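Local coordinates for lambda phage protein with carbohydrate-binding module (Shewanella oneidensis, PDB 2A5Z) that is of unknown function but binds magnesium and has a jelly-roll fold with a carbohydrate-binding module, so it probably recognises sugars, at residues N131-T136 with A239-I244. Numbering follows the deposited sequence.
Sequences NPAQLT and AGISLI
Gln134 reaches from the start of strand 134-137 to the loop 239-244, where its NE2 donates a weak, bent hydrogen bond to Ser242 O (2.8 Å, N-H...O angle 124°). Its chain runs extended beyond CG, which brings the amide to this carbonyl, but the stronger partner of NE2 is Ala129 O, just before the turn. The other end of the amide turns back on its own segment: OE1 accepts a weak bond from Asn131 N at 3.0 Å. Both ends of the group are thus engaged, which limits its rotation.

Asn131 opens a type I turn closed by Gln134 N to Asn131 O. Its OD1 takes the backbone N of Ala133 on a lone pair in the carbonyl plane (2.9 Å), an Asx turn. With CG anti to the backbone N (chi1 -172°), the carboxamide lies over Ile241, the two side chains meeting at about a right angle.

The van der Waals contacts fall in two groups. Ile241 spreads its branches under the turn: CG2 touches Asn131 CB at 3.8 Å, while CD1 meets Ala133 CB at 4.0 Å. Deeper in, Leu243 CD2 packs on Gln134 CG at 4.0 Å as the two side chains run antiparallel alongside one another. Ile244 brings CD1 to 3.4 Å from Thr136 OG1, a close van der Waals approach; that hydroxyl is hydrogen-bonded to Thr232 OG1 on strand 230-234, which pairs with 134-137.

The contact joins an inner strand of one jelly-roll sheet, and the turn before it, to the connection leading into strand 245-254 of the other, the strand that carries the magnesium ligand Asp247. Isoleucine and leucine branches pack on largely polar side chains, while the Gln134 amide couples turn and loop through one weak crossing hydrogen bond.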
loop_
_atom_site.group_PDB
_atom_site.type_symbol
_atom_site.label_atom_id
_atom_site.label_comp_id
_atom_site.label_asym_id
_atom_site.label_seq_id
_atom_site.Cartn_x
_atom_site.Cartn_y
_atom_site.Cartn_z
ATOM N N ASN C 131 -4.344 -28.484 18.548
ATOM C CA ASN C 131 -3.085 -29.186 18.733
ATOM C C ASN C 131 -2.333 -28.437 19.832
ATOM O O ASN C 131 -2.371 -27.201 19.859
ATOM C CB ASN C 131 -2.306 -29.192 17.405
ATOM C CG ASN C 131 -1.063 -30.069 17.441
ATOM O OD1 ASN C 131 -0.073 -29.747 18.107
ATOM N ND2 ASN C 131 -1.094 -31.164 16.687
ATOM N N PRO C 132 -1.703 -29.167 20.778
ATOM C CA PRO C 132 -0.931 -28.518 21.844
ATOM C C PRO C 132 0.198 -27.599 21.344
ATOM O O PRO C 132 0.677 -26.764 22.102
ATOM C CB PRO C 132 -0.365 -29.694 22.655
ATOM C CG PRO C 132 -0.559 -30.909 21.818
ATOM C CD PRO C 132 -1.728 -30.633 20.931
ATOM N N ALA C 133 0.578 -27.731 20.076
ATOM C CA ALA C 133 1.628 -26.907 19.474
ATOM C C ALA C 133 1.141 -25.511 19.050
ATOM O O ALA C 133 1.960 -24.628 18.747
ATOM C CB ALA C 133 2.244 -27.628 18.291
ATOM N N GLN C 134 -0.182 -25.318 19.033
ATOM C CA GLN C 134 -0.772 -24.040 18.628
ATOM C C GLN C 134 -0.701 -22.974 19.729
ATOM O O GLN C 134 -1.157 -23.195 20.857
ATOM C CB GLN C 134 -2.220 -24.220 18.161
ATOM C CG GLN C 134 -2.410 -25.172 16.990
ATOM C CD GLN C 134 -3.819 -25.751 16.914
ATOM O OE1 GLN C 134 -4.630 -25.588 17.833
ATOM N NE2 GLN C 134 -4.115 -26.441 15.816
ATOM N N LEU C 135 -0.123 -21.823 19.379
ATOM C CA LEU C 135 -0.074 -20.648 20.252
ATOM C C LEU C 135 -0.431 -19.406 19.443
ATOM O O LEU C 135 0.253 -19.067 18.472
ATOM C CB LEU C 135 1.313 -20.486 20.912
ATOM C CG LEU C 135 1.630 -19.213 21.731
ATOM C CD1 LEU C 135 0.779 -19.094 22.997
ATOM C CD2 LEU C 135 3.094 -19.157 22.101
ATOM N N THR C 136 -1.514 -18.753 19.844
ATOM C CA THR C 136 -1.976 -17.524 19.217
ATOM C C THR C 136 -2.171 -16.444 20.283
ATOM O O THR C 136 -2.569 -16.746 21.408
ATOM C CB THR C 136 -3.301 -17.767 18.445
ATOM O OG1 THR C 136 -3.111 -18.843 17.522
ATOM C CG2 THR C 136 -3.732 -16.535 17.669
ATOM N N ALA C 239 5.320 -30.036 10.363
ATOM C CA ALA C 239 4.528 -29.317 9.362
ATOM C C ALA C 239 3.114 -29.881 9.252
ATOM O O ALA C 239 2.860 -31.001 9.677
ATOM C CB ALA C 239 5.219 -29.364 8.009
ATOM N N GLY C 240 2.201 -29.092 8.685
ATOM C CA GLY C 240 0.846 -29.556 8.411
ATOM C C GLY C 240 -0.160 -29.294 9.520
ATOM O O GLY C 240 -1.341 -29.619 9.377
ATOM N N ILE C 241 0.304 -28.718 10.627
ATOM C CA ILE C 241 -0.587 -28.338 11.714
ATOM C C ILE C 241 -1.231 -27.002 11.367
ATOM O O ILE C 241 -0.525 -26.013 11.139
ATOM C CB ILE C 241 0.153 -28.207 13.071
ATOM C CG1 ILE C 241 0.839 -29.516 13.451
ATOM C CG2 ILE C 241 -0.818 -27.741 14.172
ATOM C CD1 ILE C 241 1.709 -29.413 14.698
ATOM N N SER C 242 -2.564 -26.983 11.319
ATOM C CA SER C 242 -3.305 -25.742 11.085
ATOM C C SER C 242 -3.180 -24.813 12.286
ATOM O O SER C 242 -3.246 -25.260 13.443
ATOM C CB SER C 242 -4.784 -26.014 10.797
ATOM O OG SER C 242 -4.971 -26.643 9.539
ATOM N N LEU C 243 -2.969 -23.531 12.004
ATOM C CA LEU C 243 -2.984 -22.487 13.031
ATOM C C LEU C 243 -4.276 -21.691 12.876
ATOM O O LEU C 243 -5.183 -22.118 12.159
ATOM C CB LEU C 243 -1.731 -21.597 12.924
ATOM C CG LEU C 243 -0.378 -22.344 12.969
ATOM C CD1 LEU C 243 0.794 -21.374 12.995
ATOM C CD2 LEU C 243 -0.294 -23.316 14.147
ATOM N N ILE C 244 -4.375 -20.539 13.526
ATOM C CA ILE C 244 -5.612 -19.769 13.465
ATOM C C ILE C 244 -5.676 -18.925 12.171
ATOM O O ILE C 244 -4.713 -18.255 11.814
ATOM C CB ILE C 244 -5.834 -18.982 14.799
ATOM C CG1 ILE C 244 -6.264 -19.982 15.901
ATOM C CG2 ILE C 244 -6.837 -17.836 14.626
ATOM C CD1 ILE C 244 -6.500 -19.393 17.298
#